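Local structure of PTS system, IIA component (Enterococcus faecalis, 3BED) at residues P63-A68 with A116-I121; T74-A79 with L89-G94; M26-L31 with E102-P107; L8-H13 with E18-S23. The protein probably serves as the IIA component of a mannose/sorbose-type phosphotransferase system, relaying a phosphoryl group toward the sugar-transporting components. All blocks are in the same frame, centred on the assembly; numbering follows the deposited sequence. Where two conformers were deposited one is given.

Overall arrangement
Contacts 1, 2 and 4 are buried and each seat a helix on the four-stranded parallel sheet, whereas contact 3 lies at the surface and joins two helix ends. Contacts 1 and 4 lie on one face of the sheet, linked through L67 and L10, and contact 2 on the other; M11 meets A79 there. Contacts 1 and 2 also use neighbouring strands, with V66 N bonded to R90 O and A68 N to V92 O. Helix 16-28 takes part in both contacts 3 and 4. No direct hydrogen bond crosses any contact: apolar packing dominates, supplemented in contact 4 by one bridging water near the start of its helix.

Contact 1: residues P63-A68 with A116-I121; sequences PTLVLA and AYLTQI
L118 of helix 111-124 reaches down onto L65 and L67 of strand 64-68, and its side chain carries the whole contact. Its CB leaves the helix in the direction of the strand, and CG lies anti to the carbonyl carbon (chi1 -66°), extending the chain further toward the sheet. There the two methyls part. CD1 does the touching: it lies 3.5 Å from L65 CD2 and 4.1 Å from L67 CD2, so one methyl is set against two leucine tips. CD2 turns instead to E102 and A103 of helix 97-105. L65 crosses L118 obliquely, while L67 meets it at about a right angle. The first leucine pair is tighter than ordinary van der Waals contact, but L65 was modelled in two conformers, so any strain read from it is doubtful. Alternation along the strand supplies the geometry: L65 and L67 share this face, whereas V66 between them faces the side covered by helix 74-82. The nearest CA pair, L67 CA and L118 CA, is 9.1 Å apart, a separation bridged by leucine side chains, an arrangement typical of a helix layered on the parallel sheet of an alpha/beta sandwich.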
loop_
_atom_site.group_PDB
_atom_site.type_symbol
_atom_site.label_atom_id
_atom_site.label_comp_id
_atom_site.label_asym_id
_atom_site.label_seq_id
_atom_site.Cartn_x
_atom_site.Cartn_y
_atom_site.Cartn_z
ATOM N N PRO A 63 -4.773 -24.077 -0.585
ATOM C CA PRO A 63 -3.772 -23.096 -0.114
ATOM C C PRO A 63 -4.120 -21.684 -0.566
ATOM O O PRO A 63 -4.452 -21.447 -1.738
ATOM C CB PRO A 63 -2.470 -23.580 -0.764
ATOM C CG PRO A 63 -2.682 -25.079 -0.857
ATOM C CD PRO A 63 -4.122 -25.228 -1.266
ATOM N N THR A 64 -4.140 -20.778 0.409
ATOM C CA THR A 64 -4.626 -19.421 0.197
ATOM C C THR A 64 -3.818 -18.427 0.992
ATOM O O THR A 64 -3.453 -18.713 2.132
ATOM C CB THR A 64 -6.089 -19.323 0.652
ATOM O OG1 THR A 64 -6.903 -20.187 -0.172
ATOM C CG2 THR A 64 -6.587 -17.877 0.510
ATOM N N LEU A 65 -3.513 -17.261 0.408
ATOM C CA LEU A 65 -2.833 -16.207 1.152
ATOM C C LEU A 65 -3.676 -14.956 1.130
ATOM O O LEU A 65 -4.111 -14.500 0.059
ATOM C CB LEU A 65 -1.509 -15.914 0.488
ATOM C CG LEU A 65 -0.581 -14.908 1.130
ATOM C CD1 LEU A 65 -0.399 -15.144 2.608
ATOM C CD2 LEU A 65 0.752 -15.035 0.426
ATOM N N VAL A 66 -3.897 -14.410 2.313
ATOM C CA VAL A 66 -4.536 -13.104 2.448
ATOM C C VAL A 66 -3.409 -12.087 2.602
ATOM O O VAL A 66 -2.499 -12.271 3.428
ATOM C CB VAL A 66 -5.414 -13.005 3.728
ATOM C CG1 VAL A 66 -5.851 -11.563 3.961
ATOM C CG2 VAL A 66 -6.674 -13.880 3.566
ATOM N N LEU A 67 -3.461 -11.025 1.809
ATOM C CA LEU A 67 -2.581 -9.856 2.015
ATOM C C LEU A 67 -3.484 -8.798 2.601
ATOM O O LEU A 67 -4.405 -8.327 1.904
ATOM C CB LEU A 67 -2.017 -9.360 0.695
ATOM C CG LEU A 67 -1.173 -10.397 -0.068
ATOM C CD1 LEU A 67 -0.420 -9.765 -1.226
ATOM C CD2 LEU A 67 -0.220 -11.181 0.879
ATOM N N ALA A 68 -3.254 -8.444 3.871
ATOM C CA ALA A 68 -4.168 -7.501 4.581
ATOM C C ALA A 68 -3.499 -6.157 4.690
ATOM O O ALA A 68 -2.239 -6.072 4.834
ATOM C CB ALA A 68 -4.444 -8.042 6.032
ATOM N N ALA A 116 6.583 -16.038 3.430
ATOM C CA ALA A 116 7.885 -15.564 3.845
ATOM C C ALA A 116 8.501 -14.667 2.754
ATOM O O ALA A 116 9.055 -13.610 3.047
ATOM C CB ALA A 116 8.817 -16.752 4.187
ATOM N N TYR A 117 8.378 -15.101 1.496
ATOM C CA TYR A 117 8.883 -14.337 0.362
ATOM C C TYR A 117 8.222 -12.943 0.298
ATOM O O TYR A 117 8.916 -11.925 0.165
ATOM C CB TYR A 117 8.612 -15.114 -0.934
ATOM C CG TYR A 117 9.005 -14.349 -2.164
ATOM C CD1 TYR A 117 10.352 -14.003 -2.390
ATOM C CD2 TYR A 117 8.033 -13.944 -3.085
ATOM C CE1 TYR A 117 10.721 -13.294 -3.521
ATOM C CE2 TYR A 117 8.394 -13.226 -4.224
ATOM C CZ TYR A 117 9.744 -12.919 -4.434
ATOM O OH TYR A 117 10.086 -12.183 -5.560
ATOM N N LEU A 118 6.892 -12.901 0.423
ATOM C CA LEU A 118 6.172 -11.629 0.275
ATOM C C LEU A 118 6.394 -10.715 1.461
ATOM O O LEU A 118 6.337 -9.498 1.334
ATOM C CB LEU A 118 4.673 -11.882 0.093
ATOM C CG LEU A 118 4.321 -12.604 -1.226
ATOM C CD1 LEU A 118 2.849 -12.812 -1.234
ATOM C CD2 LEU A 118 4.773 -11.906 -2.495
ATOM N N THR A 119 6.643 -11.298 2.629
ATOM C CA THR A 119 7.048 -10.502 3.774
ATOM C C THR A 119 8.342 -9.787 3.479
ATOM O O THR A 119 8.483 -8.574 3.733
ATOM C CB THR A 119 7.128 -11.341 5.062
ATOM O OG1 THR A 119 5.824 -11.895 5.291
ATOM C CG2 THR A 119 7.530 -10.483 6.242
ATOM N N GLN A 120 9.308 -10.532 2.950
ATOM C CA GLN A 120 10.580 -9.926 2.616
ATOM C C GLN A 120 10.437 -8.864 1.525
ATOM O O GLN A 120 11.044 -7.796 1.620
ATOM C CB GLN A 120 11.570 -10.998 2.191
ATOM C CG GLN A 120 12.867 -10.469 1.636
ATOM C CD GLN A 120 12.824 -10.349 0.102
ATOM O OE1 GLN A 120 12.499 -11.322 -0.629
ATOM N NE2 GLN A 120 13.123 -9.144 -0.394
ATOM N N ILE A 121 9.648 -9.164 0.493
ATOM C CA ILE A 121 9.390 -8.196 -0.603
ATOM C C ILE A 121 8.816 -6.915 -0.027
ATOM O O ILE A 121 9.300 -5.792 -0.353
ATOM C CB ILE A 121 8.437 -8.788 -1.678
ATOM C CG1 ILE A 121 9.166 -9.841 -2.527
ATOM C CG2 ILE A 121 7.849 -7.709 -2.550
ATOM C CD1 ILE A 121 10.511 -9.379 -3.165
#

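Contact 2: residues T74-A79 with L89-G94; sequences TPCNVA and LRVVAG
C76 and A79, one helical turn apart on helix 74-82, face V91 and A93 of strand 89-93, and apolar contacts make up most of the interface. A79 CB is 3.7 Å from V91 CG2 and 4.1 Å from V91 CG1, so the single methyl is met by both branches of the valine. C76 SG reaches the same strand nearer its C-terminal end, 4.0 Å from A93 CB and 4.1 Å from V91 CG1. V91 CG1 stands anti to the backbone N (chi1 179°), which lets this branch touch both helix residues. A methyl-to-carbonyl contact lies toward the start of the strand, where L89 CD2 is 3.8 Å from A79 O.

Hydrogen bonding occurs beside the interface rather than through it. R90 NH1 donates to L89 O at 3.0 Å, the donor sitting well above the carbonyl plane, while R90 NE forms a salt bridge with D112 on the other face of the sheet. I129 of the second subunit packs on C76, V91 and A93, and V92 and A93 pair with an antiparallel strand of that chain.

The helix and strand segments run nearly antiparallel (157°), as expected within the beta-alpha-beta crossover from strand 64-68 to 89-93. Their axes approach to 9.2 Å, and the chemistry implies cohesion through dispersion and burial, with small side chains on the helix face.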
loop_
_atom_site.group_PDB
_atom_site.type_symbol
_atom_site.label_atom_id
_atom_site.label_comp_id
_atom_site.label_asym_id
_atom_site.label_seq_id
_atom_site.Cartn_x
_atom_site.Cartn_y
_atom_site.Cartn_z
ATOM N N THR A 74 -9.584 -4.571 11.839
ATOM C CA THR A 74 -10.625 -5.585 11.712
ATOM C C THR A 74 -10.414 -6.493 10.504
ATOM O O THR A 74 -10.532 -7.704 10.630
ATOM C CB THR A 74 -12.023 -4.986 11.783
ATOM O OG1 THR A 74 -12.104 -4.279 13.032
ATOM C CG2 THR A 74 -13.021 -6.065 11.728
ATOM N N PRO A 75 -10.081 -5.928 9.322
ATOM C CA PRO A 75 -9.854 -6.863 8.186
ATOM C C PRO A 75 -8.790 -7.918 8.496
ATOM O O PRO A 75 -9.026 -9.112 8.275
ATOM C CB PRO A 75 -9.407 -5.922 7.043
ATOM C CG PRO A 75 -10.145 -4.592 7.416
ATOM C CD PRO A 75 -10.015 -4.515 8.910
ATOM N N CYS A 76 -7.632 -7.465 8.991
ATOM C CA CYS A 76 -6.587 -8.403 9.347
ATOM C C CYS A 76 -7.021 -9.385 10.458
ATOM O O CYS A 76 -6.764 -10.613 10.363
ATOM C CB CYS A 76 -5.323 -7.651 9.709
ATOM S SG CYS A 76 -3.856 -8.736 9.778
ATOM N N ASN A 77 -7.703 -8.873 11.493
ATOM C CA ASN A 77 -8.164 -9.776 12.567
ATOM C C ASN A 77 -9.107 -10.867 12.039
ATOM O O ASN A 77 -9.066 -12.019 12.443
ATOM C CB ASN A 77 -8.904 -8.970 13.640
ATOM C CG ASN A 77 -7.997 -7.962 14.344
ATOM O OD1 ASN A 77 -6.765 -8.121 14.377
ATOM N ND2 ASN A 77 -8.615 -6.950 14.958
ATOM N N VAL A 78 -9.958 -10.475 11.119
ATOM C CA VAL A 78 -10.926 -11.407 10.548
ATOM C C VAL A 78 -10.200 -12.513 9.751
ATOM O O VAL A 78 -10.559 -13.673 9.859
ATOM C CB VAL A 78 -11.891 -10.646 9.698
ATOM C CG1 VAL A 78 -12.673 -11.569 8.701
ATOM C CG2 VAL A 78 -12.815 -9.864 10.588
ATOM N N ALA A 79 -9.160 -12.126 8.999
ATOM C CA ALA A 79 -8.321 -13.080 8.254
ATOM C C ALA A 79 -7.643 -14.019 9.245
ATOM O O ALA A 79 -7.686 -15.248 9.072
ATOM C CB ALA A 79 -7.275 -12.341 7.383
ATOM N N LEU A 89 -4.606 -21.641 4.964
ATOM C CA LEU A 89 -4.690 -20.199 4.805
ATOM C C LEU A 89 -3.581 -19.556 5.595
ATOM O O LEU A 89 -3.341 -19.939 6.745
ATOM C CB LEU A 89 -6.037 -19.714 5.362
ATOM C CG LEU A 89 -6.217 -18.182 5.501
ATOM C CD1 LEU A 89 -6.251 -17.534 4.122
ATOM C CD2 LEU A 89 -7.498 -17.861 6.259
ATOM N N ARG A 90 -2.881 -18.590 4.984
ATOM C CA ARG A 90 -1.922 -17.756 5.703
ATOM C C ARG A 90 -2.280 -16.283 5.481
ATOM O O ARG A 90 -3.038 -15.957 4.558
ATOM C CB ARG A 90 -0.474 -18.032 5.261
ATOM C CG ARG A 90 -0.038 -19.526 5.334
ATOM C CD ARG A 90 0.279 -19.969 6.786
ATOM N NE ARG A 90 0.692 -21.373 6.831
ATOM C CZ ARG A 90 -0.113 -22.435 6.718
ATOM N NH1 ARG A 90 -1.440 -22.309 6.635
ATOM N NH2 ARG A 90 0.439 -23.661 6.711
ATOM N N VAL A 91 -1.687 -15.422 6.304
ATOM C CA VAL A 91 -1.987 -13.993 6.296
ATOM C C VAL A 91 -0.698 -13.217 6.433
ATOM O O VAL A 91 0.103 -13.499 7.314
ATOM C CB VAL A 91 -2.910 -13.612 7.484
ATOM C CG1 VAL A 91 -3.215 -12.102 7.481
ATOM C CG2 VAL A 91 -4.235 -14.425 7.439
ATOM N N VAL A 92 -0.504 -12.236 5.540
ATOM C CA VAL A 92 0.571 -11.258 5.661
ATOM C C VAL A 92 -0.064 -9.866 5.713
ATOM O O VAL A 92 -0.933 -9.534 4.886
ATOM C CB VAL A 92 1.532 -11.343 4.464
ATOM C CG1 VAL A 92 2.655 -10.323 4.582
ATOM C CG2 VAL A 92 2.102 -12.785 4.351
ATOM N N ALA A 93 0.388 -9.067 6.678
ATOM C CA ALA A 93 -0.124 -7.681 6.810
ATOM C C ALA A 93 0.879 -6.682 6.216
ATOM O O ALA A 93 2.036 -7.051 5.971
ATOM C CB ALA A 93 -0.364 -7.348 8.304
ATOM N N GLY A 94 0.429 -5.431 5.986
ATOM C CA GLY A 94 1.296 -4.375 5.494
ATOM C C GLY A 94 1.256 -4.220 3.976
ATOM O O GLY A 94 2.185 -3.669 3.400
#

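Contact 3: residues M26-L31 with E102-P107; sequences MIVGEL and EAAVSP
Two helices covering the same face of the sheet meet at their C-terminal ends, where V28 of helix 16-28 packs on A104 and V105 of helix 97-105. V28 divides its side chain between the two partners. CG2 points to A104, with its methyl 3.9 Å from A104 CB; on the other side, V28 CB lies 3.8 Å from V105 CG1, and V28 CG1 lies 3.9 Å from the same V105 methyl. V105 CG1 is therefore laid against both CB and CG1 of V28.

Torsions explain the division. In V28, CG1 is anti to the carbonyl carbon (chi1 -54°), placing CG2 in the crowded position between N and C, from which it reaches the alanine. The closest CA pair, V28 CA and V105 CA, is 7.5 Å apart. Each segment leaves its helix immediately afterward: G29 has a positive phi of 106°, and S106 is the first residue after helix 97-105 to leave helical angles.

The surroundings differ on the two sides of the contact. I101 adds a further apolar neighbour to V28, and L8 of strand 7-13 packs against A103, on the sheet side of helix 97-105, whereas V105 is largely exposed. I27, just before V28, touches H13 of the second subunit. The arrangement is that of two helices in one layer of an alpha/beta sandwich, meeting at their C-terminal ends through aliphatic groups.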
loop_
_atom_site.group_PDB
_atom_site.type_symbol
_atom_site.label_atom_id
_atom_site.label_comp_id
_atom_site.label_asym_id
_atom_site.label_seq_id
_atom_site.Cartn_x
_atom_site.Cartn_y
_atom_site.Cartn_z
HETATM N N MSE A 26 -2.537 -3.651 -14.069
HETATM C CA MSE A 26 -2.019 -2.722 -15.074
HETATM C C MSE A 26 -0.498 -2.724 -15.225
HETATM O O MSE A 26 0.047 -2.132 -16.174
HETATM C CB MSE A 26 -2.558 -1.317 -14.835
HETATM C CG MSE A 26 -4.076 -1.183 -15.131
HETATM SE SE MSE A 26 -4.398 -1.124 -17.058
HETATM C CE MSE A 26 -3.705 0.683 -17.382
ATOM N N ILE A 27 0.174 -3.415 -14.310
ATOM C CA ILE A 27 1.620 -3.526 -14.290
ATOM C C ILE A 27 2.041 -4.909 -14.784
ATOM O O ILE A 27 2.965 -5.022 -15.573
ATOM C CB ILE A 27 2.196 -3.238 -12.868
ATOM C CG1 ILE A 27 1.987 -1.749 -12.537
ATOM C CG2 ILE A 27 3.719 -3.620 -12.762
ATOM C CD1 ILE A 27 2.204 -1.428 -11.093
ATOM N N VAL A 28 1.364 -5.952 -14.287
ATOM C CA VAL A 28 1.755 -7.348 -14.614
ATOM C C VAL A 28 0.851 -8.018 -15.638
ATOM O O VAL A 28 1.233 -9.031 -16.223
ATOM C CB VAL A 28 1.905 -8.260 -13.339
ATOM C CG1 VAL A 28 2.870 -7.642 -12.300
ATOM C CG2 VAL A 28 0.565 -8.603 -12.709
ATOM N N GLY A 29 -0.319 -7.445 -15.879
ATOM C CA GLY A 29 -1.218 -8.034 -16.820
ATOM C C GLY A 29 -2.416 -8.728 -16.261
ATOM O O GLY A 29 -2.574 -8.873 -15.031
ATOM N N GLU A 30 -3.246 -9.200 -17.185
ATOM C CA GLU A 30 -4.560 -9.684 -16.838
ATOM C C GLU A 30 -4.495 -10.940 -15.988
ATOM O O GLU A 30 -5.484 -11.290 -15.353
ATOM C CB GLU A 30 -5.380 -9.925 -18.126
ATOM C CG GLU A 30 -4.671 -10.904 -19.001
ATOM C CD GLU A 30 -5.379 -11.243 -20.277
ATOM O OE1 GLU A 30 -6.426 -10.617 -20.604
ATOM O OE2 GLU A 30 -4.874 -12.179 -20.940
ATOM N N LEU A 31 -3.336 -11.587 -15.911
ATOM C CA LEU A 31 -3.250 -12.817 -15.122
ATOM C C LEU A 31 -3.204 -12.550 -13.620
ATOM O O LEU A 31 -3.361 -13.488 -12.826
ATOM C CB LEU A 31 -2.113 -13.768 -15.614
ATOM C CG LEU A 31 -2.344 -14.431 -17.008
ATOM C CD1 LEU A 31 -1.109 -15.159 -17.512
ATOM C CD2 LEU A 31 -3.576 -15.349 -17.110
ATOM N N GLU A 102 4.536 -8.956 -6.772
ATOM C CA GLU A 102 5.251 -10.206 -6.633
ATOM C C GLU A 102 4.336 -11.399 -6.376
ATOM O O GLU A 102 4.619 -12.497 -6.863
ATOM C CB GLU A 102 6.359 -10.094 -5.590
ATOM C CG GLU A 102 7.427 -9.057 -5.990
ATOM C CD GLU A 102 8.162 -9.386 -7.293
ATOM O OE1 GLU A 102 8.210 -10.562 -7.729
ATOM O OE2 GLU A 102 8.712 -8.447 -7.871
ATOM N N ALA A 103 3.252 -11.214 -5.624
ATOM C CA ALA A 103 2.313 -12.300 -5.374
ATOM C C ALA A 103 1.701 -12.739 -6.686
ATOM O O ALA A 103 1.492 -13.940 -6.936
ATOM C CB ALA A 103 1.247 -11.820 -4.412
ATOM N N ALA A 104 1.408 -11.763 -7.543
ATOM C CA ALA A 104 0.656 -12.024 -8.765
ATOM C C ALA A 104 1.454 -12.882 -9.717
ATOM O O ALA A 104 0.865 -13.625 -10.487
ATOM C CB ALA A 104 0.314 -10.735 -9.429
ATOM N N VAL A 105 2.777 -12.732 -9.721
ATOM C CA VAL A 105 3.590 -13.453 -10.698
ATOM C C VAL A 105 4.392 -14.599 -10.116
ATOM O O VAL A 105 5.058 -15.348 -10.870
ATOM C CB VAL A 105 4.547 -12.509 -11.452
ATOM C CG1 VAL A 105 3.729 -11.407 -12.152
ATOM C CG2 VAL A 105 5.609 -11.963 -10.559
ATOM N N SER A 106 4.359 -14.742 -8.789
ATOM C CA SER A 106 5.188 -15.746 -8.123
ATOM C C SER A 106 4.773 -17.157 -8.504
ATOM O O SER A 106 3.585 -17.478 -8.480
ATOM C CB SER A 106 5.087 -15.622 -6.615
ATOM O OG SER A 106 5.834 -16.665 -6.025
ATOM N N PRO A 107 5.756 -18.009 -8.867
ATOM C CA PRO A 107 5.338 -19.375 -9.156
ATOM C C PRO A 107 5.386 -20.263 -7.907
ATOM O O PRO A 107 5.099 -21.471 -8.008
ATOM C CB PRO A 107 6.367 -19.832 -10.199
ATOM C CG PRO A 107 7.635 -19.114 -9.818
ATOM C CD PRO A 107 7.218 -17.838 -9.017
#

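Contact 4: residues L8-H13 with E18-S23; sequences LILMSH and EETLAS
L10 lays its CD1 methyl over the backbone of helix 16-28, 3.9 Å from L21 N and 4.0 Å from L21 CB. This joins the first strand and the helix of the beta-alpha-beta unit formed by strand 7-13, helix 16-28 and strand 35-39. With CG anti to the carbonyl carbon (chi1 -49°), the leucine branch is carried toward the helix, where CD1 makes the contact; T20 CB is a more distant neighbour, at 4.4 Å from the same methyl. L10 and L21 cross at about a right angle, so the contact is with the base of L21, while the rest of L21 also packs on I36 of the next strand. L10 also packs on L67 of the neighbouring strand and on A34.

Farther along the strand the contact becomes polar. S12 CB is directed toward the helix, and its hydroxyl also bonds A17 N, close to where the helix begins. S12 OG donates to H13 O at 2.9 Å, approaching from above the carbonyl plane (66° out of it). That carbonyl also accepts a bond from S23 of the second subunit, which ties the end of the strand into the dimer interface.

A water links the two segments where no direct hydrogen bond does, engaging an amide in the first turn of the helix: it donates to S12 OG at 3.2 Å and accepts from E18 N at 2.9 Å.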
loop_
_atom_site.group_PDB
_atom_site.type_symbol
_atom_site.label_atom_id
_atom_site.label_comp_id
_atom_site.label_asym_id
_atom_site.label_seq_id
_atom_site.Cartn_x
_atom_site.Cartn_y
_atom_site.Cartn_z
ATOM N N LEU A 8 -5.105 -16.001 -3.960
ATOM C CA LEU A 8 -4.823 -14.697 -3.313
ATOM C C LEU A 8 -6.094 -13.967 -2.957
ATOM O O LEU A 8 -7.103 -13.984 -3.714
ATOM C CB LEU A 8 -3.972 -13.802 -4.209
ATOM C CG LEU A 8 -2.618 -14.355 -4.615
ATOM C CD1 LEU A 8 -1.980 -13.339 -5.565
ATOM C CD2 LEU A 8 -1.720 -14.625 -3.418
ATOM N N ILE A 9 -6.044 -13.303 -1.801
ATOM C CA ILE A 9 -7.155 -12.470 -1.342
ATOM C C ILE A 9 -6.496 -11.190 -0.843
ATOM O O ILE A 9 -5.606 -11.257 0.005
ATOM C CB ILE A 9 -7.939 -13.123 -0.199
ATOM C CG1 ILE A 9 -8.485 -14.508 -0.622
ATOM C CG2 ILE A 9 -9.098 -12.154 0.241
ATOM C CD1 ILE A 9 -9.185 -15.283 0.478
ATOM N N LEU A 10 -6.961 -10.044 -1.303
ATOM C CA LEU A 10 -6.469 -8.764 -0.712
ATOM C C LEU A 10 -7.599 -8.183 0.095
ATOM O O LEU A 10 -8.723 -8.139 -0.374
ATOM C CB LEU A 10 -6.043 -7.763 -1.819
ATOM C CG LEU A 10 -5.099 -8.244 -2.944
ATOM C CD1 LEU A 10 -4.686 -7.065 -3.794
ATOM C CD2 LEU A 10 -3.887 -8.948 -2.370
HETATM N N MSE A 11 -7.290 -7.705 1.301
HETATM C CA MSE A 11 -8.325 -7.225 2.212
HETATM C C MSE A 11 -7.915 -5.909 2.778
HETATM O O MSE A 11 -6.755 -5.719 3.180
HETATM C CB MSE A 11 -8.509 -8.189 3.408
HETATM C CG MSE A 11 -8.913 -9.566 3.013
HETATM SE SE MSE A 11 -9.391 -10.631 4.601
HETATM C CE MSE A 11 -10.929 -9.771 5.158
ATOM N N SER A 12 -8.895 -5.001 2.861
ATOM C CA SER A 12 -8.567 -3.704 3.466
ATOM C C SER A 12 -9.748 -2.990 4.046
ATOM O O SER A 12 -10.902 -3.317 3.718
ATOM C CB SER A 12 -7.937 -2.727 2.440
ATOM O OG SER A 12 -8.865 -2.266 1.461
ATOM N N HIS A 13 -9.454 -1.981 4.887
ATOM C CA HIS A 13 -10.435 -0.923 5.116
ATOM C C HIS A 13 -10.734 -0.288 3.771
ATOM O O HIS A 13 -9.795 0.001 3.012
ATOM C CB HIS A 13 -9.850 0.184 6.004
ATOM C CG HIS A 13 -9.464 -0.277 7.371
ATOM N ND1 HIS A 13 -8.339 -1.049 7.604
ATOM C CD2 HIS A 13 -10.058 -0.099 8.578
ATOM C CE1 HIS A 13 -8.233 -1.284 8.904
ATOM N NE2 HIS A 13 -9.263 -0.722 9.519
ATOM N N GLU A 18 -8.954 -3.192 -3.329
ATOM C CA GLU A 18 -9.552 -3.231 -4.660
ATOM C C GLU A 18 -8.664 -2.507 -5.668
ATOM O O GLU A 18 -8.359 -3.025 -6.731
ATOM C CB GLU A 18 -10.911 -2.546 -4.609
ATOM C CG GLU A 18 -11.624 -2.474 -5.907
ATOM C CD GLU A 18 -13.091 -2.225 -5.680
ATOM O OE1 GLU A 18 -13.451 -1.075 -5.363
ATOM O OE2 GLU A 18 -13.881 -3.180 -5.800
ATOM N N GLU A 19 -8.263 -1.277 -5.322
ATOM C CA GLU A 19 -7.472 -0.503 -6.274
ATOM C C GLU A 19 -6.033 -0.995 -6.360
ATOM O O GLU A 19 -5.383 -0.796 -7.371
ATOM C CB GLU A 19 -7.505 1.009 -5.924
ATOM C CG GLU A 19 -8.921 1.597 -6.063
ATOM C CD GLU A 19 -9.433 1.580 -7.504
ATOM O OE1 GLU A 19 -8.634 1.336 -8.460
ATOM O OE2 GLU A 19 -10.662 1.785 -7.680
ATOM N N THR A 20 -5.540 -1.608 -5.284
ATOM C CA THR A 20 -4.214 -2.230 -5.343
ATOM C C THR A 20 -4.206 -3.341 -6.401
ATOM O O THR A 20 -3.251 -3.428 -7.201
ATOM C CB THR A 20 -3.780 -2.763 -3.971
ATOM O OG1 THR A 20 -3.785 -1.681 -3.032
ATOM C CG2 THR A 20 -2.358 -3.298 -4.038
ATOM N N LEU A 21 -5.244 -4.191 -6.397
ATOM C CA LEU A 21 -5.345 -5.218 -7.439
ATOM C C LEU A 21 -5.422 -4.594 -8.843
ATOM O O LEU A 21 -4.754 -5.045 -9.753
ATOM C CB LEU A 21 -6.552 -6.139 -7.193
ATOM C CG LEU A 21 -6.727 -7.260 -8.220
ATOM C CD1 LEU A 21 -5.507 -8.171 -8.276
ATOM C CD2 LEU A 21 -8.022 -8.054 -7.951
ATOM N N ALA A 22 -6.261 -3.570 -9.002
ATOM C CA ALA A 22 -6.415 -2.913 -10.327
ATOM C C ALA A 22 -5.082 -2.387 -10.823
ATOM O O ALA A 22 -4.710 -2.622 -11.965
ATOM C CB ALA A 22 -7.433 -1.794 -10.248
ATOM N N SER A 23 -4.348 -1.732 -9.946
ATOM C CA SER A 23 -3.013 -1.217 -10.289
ATOM C C SER A 23 -2.038 -2.353 -10.646
ATOM O O SER A 23 -1.228 -2.252 -11.570
ATOM C CB SER A 23 -2.477 -0.374 -9.136
ATOM O OG SER A 23 -3.277 0.801 -8.975
HETATM O O HOH W 1 -10.714 -3.114 -1.046
#